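Local coordinates for protein 361aa long hypothetical D-aminopeptidase (Pyrococcus horikoshii, PDB 2DRH) that is of unproven function but probably acts as an aminopeptidase of the S58 (DmpA-type) kind, at residues A[138-142]-A[335-341]; A[52-56]-A[153-158]; A[178-182]-A[229-233]. All coordinates share one frame; numbering follows the deposited sequence.

Contact 1 (A[138-142]-A[335-341])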
# COMPACT_ATOMS: atom_id res chain seq x y z
N ASP A 138 17.59 19.95 -8.86
CA ASP A 138 18.95 20.41 -9.16
C ASP A 138 19.19 21.87 -8.74
O ASP A 138 20.14 22.50 -9.19
CB ASP A 138 19.27 20.25 -10.65
CG ASP A 138 18.14 20.76 -11.55
OD1 ASP A 138 17.31 21.56 -11.08
OD2 ASP A 138 18.10 20.36 -12.74
N SER A 139 18.35 22.38 -7.85
CA SER A 139 18.46 23.77 -7.41
C SER A 139 19.83 24.24 -6.95
O SER A 139 20.18 25.41 -7.13
CB SER A 139 17.44 24.05 -6.31
OG SER A 139 17.75 23.31 -5.16
N TYR A 140 20.63 23.36 -6.34
CA TYR A 140 21.95 23.79 -5.87
C TYR A 140 22.79 24.38 -6.99
O TYR A 140 23.52 25.36 -6.78
CB TYR A 140 22.70 22.62 -5.23
CG TYR A 140 23.95 23.07 -4.49
CD1 TYR A 140 23.86 23.80 -3.30
CD2 TYR A 140 25.21 22.80 -5.00
CE1 TYR A 140 25.00 24.25 -2.64
CE2 TYR A 140 26.37 23.24 -4.35
CZ TYR A 140 26.25 23.97 -3.17
OH TYR A 140 27.39 24.39 -2.52
N LEU A 141 22.70 23.81 -8.18
CA LEU A 141 23.48 24.30 -9.31
C LEU A 141 22.60 24.94 -10.39
O LEU A 141 23.08 25.72 -11.21
CB LEU A 141 24.29 23.16 -9.93
CG LEU A 141 25.40 22.52 -9.09
CD1 LEU A 141 25.98 21.31 -9.82
CD2 LEU A 141 26.48 23.54 -8.80
N ASN A 142 21.32 24.61 -10.39
CA ASN A 142 20.43 25.13 -11.43
C ASN A 142 19.37 26.14 -11.02
O ASN A 142 18.86 26.10 -9.90
CB ASN A 142 19.75 23.95 -12.14
CG ASN A 142 18.78 24.40 -13.22
OD1 ASN A 142 19.14 25.16 -14.11
ND2 ASN A 142 17.54 23.91 -13.14
N GLY A 335 27.74 26.44 -10.86
CA GLY A 335 26.37 26.78 -11.17
C GLY A 335 25.94 28.09 -10.55
O GLY A 335 26.76 28.96 -10.27
N ARG A 336 24.63 28.23 -10.33
CA ARG A 336 24.08 29.45 -9.76
C ARG A 336 24.80 29.85 -8.48
O ARG A 336 25.21 29.00 -7.69
CB ARG A 336 22.58 29.26 -9.49
CG ARG A 336 22.21 28.19 -8.47
CD ARG A 336 22.00 28.79 -7.09
NE ARG A 336 21.22 27.92 -6.21
CZ ARG A 336 20.79 28.27 -5.00
NH1 ARG A 336 21.07 29.48 -4.52
NH2 ARG A 336 20.08 27.41 -4.27
N ASP A 337 24.96 31.16 -8.30
CA ASP A 337 25.66 31.71 -7.14
C ASP A 337 27.05 31.13 -6.97
O ASP A 337 27.53 30.94 -5.85
CB ASP A 337 24.85 31.49 -5.86
CG ASP A 337 23.57 32.28 -5.84
OD1 ASP A 337 23.57 33.42 -6.36
OD2 ASP A 337 22.56 31.77 -5.31
N ASN A 338 27.71 30.84 -8.09
CA ASN A 338 29.06 30.29 -8.06
C ASN A 338 29.18 29.00 -7.26
O ASN A 338 30.28 28.62 -6.84
CB ASN A 338 30.04 31.33 -7.52
CG ASN A 338 30.10 32.57 -8.39
OD1 ASN A 338 30.36 32.49 -9.59
ND2 ASN A 338 29.85 33.73 -7.79
N HIS A 339 28.06 28.33 -7.02
CA HIS A 339 28.08 27.06 -6.30
C HIS A 339 28.86 26.07 -7.17
O HIS A 339 28.77 26.11 -8.40
CB HIS A 339 26.65 26.56 -6.10
CG HIS A 339 25.91 27.25 -5.00
ND1 HIS A 339 24.56 27.05 -4.77
CD2 HIS A 339 26.33 28.11 -4.04
CE1 HIS A 339 24.19 27.76 -3.71
NE2 HIS A 339 25.24 28.41 -3.25
N VAL A 340 29.63 25.19 -6.54
CA VAL A 340 30.39 24.21 -7.32
C VAL A 340 30.46 22.83 -6.67
O VAL A 340 30.56 22.70 -5.45
CB VAL A 340 31.85 24.69 -7.58
CG1 VAL A 340 31.84 26.04 -8.28
CG2 VAL A 340 32.62 24.76 -6.28
N ARG A 341 30.38 21.80 -7.51
CA ARG A 341 30.45 20.41 -7.09
C ARG A 341 31.57 19.80 -7.93
O ARG A 341 31.52 19.86 -9.16
CB ARG A 341 29.15 19.65 -7.38
CG ARG A 341 27.94 20.08 -6.57
CD ARG A 341 28.15 19.94 -5.07
NE ARG A 341 26.88 19.86 -4.36
CZ ARG A 341 26.72 20.08 -3.06
NH1 ARG A 341 27.75 20.39 -2.30
NH2 ARG A 341 25.51 19.97 -2.51
O HOH W 1 19.62 24.81 -3.70
O HOH W 2 29.92 24.66 -3.83
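The phenol ring of Tyr140 lies between two flat groups of segment 335-341. On one face is the imidazole of His339, in an offset stack with the planes at 12° and the centroids 4.2 Å apart. On the opposite face lies the guanidinium of Arg341, a stacked cation-pi contact with Arg341 CZ 3.9 Å from the Tyr140 ring centroid. Tyr140 CG stands anti to the backbone N (chi1 -169°), which carries the ring into this slot. A water bridges Tyr140 OH and Val340 N.

His339 also fixes the loop backbone. Its ND1 donates to Tyr140 O at 2.8 Å, in the imidazole plane and on a carbonyl lone pair. Arg336 grips the neighbouring carbonyls. Its NE gives a nearly straight bond to Ser139 O (2.9 Å, 167°), and its backbone N bonds Leu141 O at 3.1 Å. The Arg336 chain bends at chi2, and its NH1 forms a salt bridge with Asp337 OD2. Its NH2 reaches Val124 O of the second subunit. Leu141 CD2 rests 3.5 Å from His339 O.

The 333-334/340-341 hairpin thus holds the loop after strand 132-136 through three successive carbonyls. The His339 bond requires a proton on ND1. The guanidinium nitrogens of Arg341 are hydrogen-bonded to Ser177 and to the 229-233 loop, so its position over the tyrosine is set by hydrogen bonds as well as by stacking.

Contact 2 (A[52-56]-A[153-158])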
# COMPACT_ATOMS: atom_id res chain seq x y z
N VAL A 52 17.05 16.85 -19.74
CA VAL A 52 16.04 15.81 -19.85
C VAL A 52 16.67 14.50 -20.32
O VAL A 52 17.55 14.49 -21.17
CB VAL A 52 14.94 16.22 -20.86
CG1 VAL A 52 13.94 15.08 -21.04
CG2 VAL A 52 14.23 17.47 -20.38
N THR A 53 16.21 13.39 -19.75
CA THR A 53 16.70 12.08 -20.12
C THR A 53 15.49 11.20 -20.41
O THR A 53 14.55 11.13 -19.61
CB THR A 53 17.54 11.43 -19.00
OG1 THR A 53 18.72 12.20 -18.78
CG2 THR A 53 17.92 10.01 -19.37
N ALA A 54 15.51 10.52 -21.55
CA ALA A 54 14.42 9.65 -21.95
C ALA A 54 14.84 8.19 -22.00
O ALA A 54 15.91 7.87 -22.51
CB ALA A 54 13.89 10.09 -23.31
N ILE A 55 14.01 7.31 -21.46
CA ILE A 55 14.29 5.88 -21.49
C ILE A 55 13.12 5.20 -22.19
O ILE A 55 11.97 5.31 -21.76
CB ILE A 55 14.43 5.26 -20.06
CG1 ILE A 55 15.55 5.96 -19.28
CG2 ILE A 55 14.76 3.77 -20.16
CD1 ILE A 55 15.08 7.10 -18.39
N LEU A 56 13.42 4.51 -23.29
CA LEU A 56 12.41 3.80 -24.07
C LEU A 56 12.49 2.32 -23.73
O LEU A 56 13.56 1.71 -23.82
CB LEU A 56 12.66 3.99 -25.57
CG LEU A 56 12.45 5.37 -26.19
CD1 LEU A 56 13.19 6.44 -25.40
CD2 LEU A 56 12.94 5.33 -27.64
N HIS A 153 12.46 19.82 -25.95
CA HIS A 153 13.60 19.09 -25.40
C HIS A 153 13.21 17.64 -25.10
O HIS A 153 14.02 16.73 -25.26
CB HIS A 153 14.10 19.77 -24.12
CG HIS A 153 14.70 21.13 -24.36
ND1 HIS A 153 14.84 22.07 -23.37
CD2 HIS A 153 15.21 21.69 -25.49
CE1 HIS A 153 15.40 23.16 -23.87
NE2 HIS A 153 15.63 22.95 -25.16
N VAL A 154 11.96 17.45 -24.70
CA VAL A 154 11.46 16.12 -24.38
C VAL A 154 11.35 15.27 -25.65
O VAL A 154 11.72 14.09 -25.65
CB VAL A 154 10.08 16.18 -23.70
CG1 VAL A 154 9.60 14.77 -23.39
CG2 VAL A 154 10.18 17.01 -22.43
N VAL A 155 10.83 15.85 -26.72
CA VAL A 155 10.70 15.14 -27.97
C VAL A 155 12.08 14.80 -28.53
O VAL A 155 12.31 13.71 -29.05
CB VAL A 155 9.92 15.97 -29.02
CG1 VAL A 155 9.86 15.22 -30.36
CG2 VAL A 155 8.50 16.26 -28.51
N GLU A 156 13.01 15.75 -28.39
CA GLU A 156 14.38 15.56 -28.87
C GLU A 156 15.07 14.43 -28.12
O GLU A 156 15.72 13.57 -28.73
CB GLU A 156 15.17 16.87 -28.71
CG GLU A 156 16.60 16.85 -29.25
CD GLU A 156 16.70 16.43 -30.71
OE1 GLU A 156 15.91 16.93 -31.54
OE2 GLU A 156 17.57 15.60 -31.05
N ALA A 157 14.94 14.43 -26.79
CA ALA A 157 15.56 13.40 -25.97
C ALA A 157 15.07 12.02 -26.40
O ALA A 157 15.84 11.06 -26.43
CB ALA A 157 15.25 13.63 -24.48
N ILE A 158 13.79 11.93 -26.74
CA ILE A 158 13.21 10.66 -27.17
C ILE A 158 13.76 10.22 -28.53
O ILE A 158 14.01 9.05 -28.75
CB ILE A 158 11.67 10.76 -27.26
CG1 ILE A 158 11.10 11.12 -25.88
CG2 ILE A 158 11.08 9.44 -27.76
CD1 ILE A 158 9.60 11.32 -25.86
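His153 meets Val52 through its aliphatic base, with His153 CB 4.4 Å from Val52 CG2. The imidazole extends past the strand, and the His153 side chain also touches Val32 and Leu34 of the adjoining strand 28-36. At Val154 the contact is with the other branch of the same valine. Val52 CG1 lies 4.3 Å from Val154 CA and also near Val154 CG2. This branch of Val52 is anti to its own backbone nitrogen (chi1 176°), which directs it at the helix.

One turn on, Ala157 points its methyl at the strand. Ala157 CB sits 4.0 Å from Val52 CG1 and 4.0 Å from Ala54 CB, bridging two residues of the strand. Ile158 follows with its CG1 3.9 Å from Ala54 CB. Its CG2 branch faces Leu56 CD1 at 4.4 Å, while Leu56 CD2 approaches the backbone at Ile158 O. Beyond the strand, Ile158 also packs on Leu111 and Tyr114 of helix 104-118.

Here helix 151-160 lies across a face of the sheet formed by strands 28-36, 48-56, 96-100 and 132-136. The short segment axes cross at -45° and approach to 7.3 Å, a close approach consistent with two alanines meeting at the centre. No hydrogen bond links the segments. The contact is buried and apolar, so it depends on dispersion and on exclusion of water.

Contact 3 (A[178-182]-A[229-233])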
# COMPACT_ATOMS: atom_id res chain seq x y z
N ALA A 178 25.56 14.60 -5.64
CA ALA A 178 25.51 13.33 -4.91
C ALA A 178 26.70 13.25 -3.95
O ALA A 178 27.85 13.34 -4.38
CB ALA A 178 25.54 12.16 -5.88
N PHE A 179 26.41 13.11 -2.66
CA PHE A 179 27.46 13.02 -1.65
C PHE A 179 28.35 14.26 -1.68
O PHE A 179 29.53 14.21 -1.34
CB PHE A 179 28.32 11.77 -1.89
CG PHE A 179 27.55 10.49 -1.76
CD1 PHE A 179 27.13 10.03 -0.51
CD2 PHE A 179 27.21 9.76 -2.90
CE1 PHE A 179 26.39 8.86 -0.40
CE2 PHE A 179 26.46 8.58 -2.79
CZ PHE A 179 26.05 8.14 -1.54
N GLU A 180 27.76 15.37 -2.11
CA GLU A 180 28.46 16.64 -2.21
C GLU A 180 29.61 16.64 -3.20
O GLU A 180 30.57 17.39 -3.09
CB GLU A 180 28.90 17.11 -0.82
CG GLU A 180 27.70 17.36 0.07
CD GLU A 180 28.04 17.83 1.47
OE1 GLU A 180 28.48 18.99 1.62
OE2 GLU A 180 27.88 17.03 2.41
N PHE A 181 29.46 15.77 -4.20
CA PHE A 181 30.38 15.66 -5.32
C PHE A 181 29.40 15.84 -6.47
O PHE A 181 28.18 15.89 -6.24
CB PHE A 181 31.01 14.27 -5.40
CG PHE A 181 32.09 14.02 -4.37
CD1 PHE A 181 33.24 14.81 -4.35
CD2 PHE A 181 31.98 12.98 -3.46
CE1 PHE A 181 34.26 14.56 -3.43
CE2 PHE A 181 32.99 12.72 -2.53
CZ PHE A 181 34.13 13.51 -2.52
N LYS A 182 29.89 15.95 -7.70
CA LYS A 182 28.96 16.11 -8.81
C LYS A 182 28.20 14.81 -8.99
O LYS A 182 28.79 13.73 -8.94
CB LYS A 182 29.72 16.44 -10.09
CG LYS A 182 28.81 16.76 -11.27
CD LYS A 182 28.04 18.05 -11.05
CE LYS A 182 27.02 18.29 -12.16
NZ LYS A 182 26.08 17.14 -12.27
N TRP A 229 37.62 17.25 0.88
CA TRP A 229 37.70 17.58 -0.54
C TRP A 229 36.69 18.71 -0.77
O TRP A 229 35.57 18.66 -0.28
CB TRP A 229 37.36 16.35 -1.39
CG TRP A 229 37.76 16.51 -2.82
CD1 TRP A 229 37.02 17.05 -3.83
CD2 TRP A 229 39.03 16.17 -3.39
NE1 TRP A 229 37.75 17.07 -5.00
CE2 TRP A 229 38.99 16.54 -4.76
CE3 TRP A 229 40.21 15.60 -2.88
CZ2 TRP A 229 40.08 16.36 -5.62
CZ3 TRP A 229 41.29 15.41 -3.74
CH2 TRP A 229 41.22 15.79 -5.10
N PRO A 230 37.10 19.75 -1.52
CA PRO A 230 36.25 20.92 -1.82
C PRO A 230 34.85 20.61 -2.36
O PRO A 230 34.56 19.48 -2.76
CB PRO A 230 37.09 21.70 -2.84
CG PRO A 230 38.48 21.36 -2.46
CD PRO A 230 38.40 19.87 -2.20
N GLY A 231 33.99 21.62 -2.36
CA GLY A 231 32.65 21.47 -2.88
C GLY A 231 31.55 21.15 -1.89
O GLY A 231 30.42 20.87 -2.30
N ARG A 232 31.84 21.20 -0.59
CA ARG A 232 30.83 20.90 0.41
C ARG A 232 29.83 22.02 0.61
O ARG A 232 30.16 23.19 0.42
CB ARG A 232 31.50 20.53 1.75
CG ARG A 232 32.36 19.27 1.66
CD ARG A 232 32.67 18.68 3.02
NE ARG A 232 31.46 18.35 3.77
CZ ARG A 232 31.42 17.49 4.79
NH1 ARG A 232 32.53 16.87 5.18
NH2 ARG A 232 30.28 17.27 5.43
N GLY A 233 28.61 21.65 0.98
CA GLY A 233 27.56 22.63 1.20
C GLY A 233 26.18 22.15 0.77
O GLY A 233 26.05 21.21 -0.03
O HOH W 3 32.41 18.61 -4.64
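Residues 178-181 form a type I' beta turn, with Phe179 and Glu180 at positive phi, and this hairpin turn between strands 177-178 and 181-182 faces an irregular loop, 229-233, with Glu180 and Arg232 nearest by CA at 5.5 Å. The turn is closed by paired backbone bonds between Ala178 and Phe181, one in each direction. The loop follows helix 222-225 and leads to residues 234-238, which are not modelled.

Glu180 carries the contact. Its side chain runs straight out from the turn and brings the carboxylate to the loop backbone. The amide of Gly233 approaches OE1 nearly along the C-O axis. The same oxygen lies close to the base of Arg232, with Glu180 OE1 3.4 Å from Arg232 CB. It also makes a long salt bridge to Arg232 NE at 3.7 Å. The carboxylate and guanidinium planes stand 82° apart, so the two groups do not pair side by side. The stronger partner of Arg232 is Glu213, which forms a salt bridge with its NH2.

Phe181 and Trp229 make the apolar part. The two side chains cross at about a right angle. Trp229 CD1 meets the edge of the phenyl ring, 3.7 Å from Phe181 CE1, but the ring pair as a whole is oblique, with planes at 56°. Arg212 serves both segments. It makes a cation-pi contact with Phe181, and its guanidinium bonds the carbonyls of Phe179, Glu180, Trp229 and Pro230.

Gly231 brings its carbonyl near that of Glu180. A water sits between the segments, 2.7 Å from Glu180 O and 3.0 Å from Pro230 O. The one direct hydrogen bond between the segments runs from Gly233 N to Glu180 OE1, 2.7 Å long and nearly straight at 163°.

Contacts 1 and 3 are neighbours, with centres about 11 Å apart, and Arg341 joins them. Arg341 NH1 lies 2.7 Å from Gly231 O, and Arg341 NH2 lies 2.8 Å from Gly233 O, both probable hydrogen bonds. Along the chain, contact 3 is nested inside the loop closed by contact 1. Contact 2 stands apart, its centre about 23 Å from that of contact 1 and 28 Å from that of contact 3. Its nearest atoms are about 8 Å from contact 1. Strand 48-56 nonetheless connects the regions, since Arg49 and Thr50 bond Asn142 and Asp138. All three contacts belong to the S58 peptidase region of the chain. No ligand or established active-site residue marks any of them.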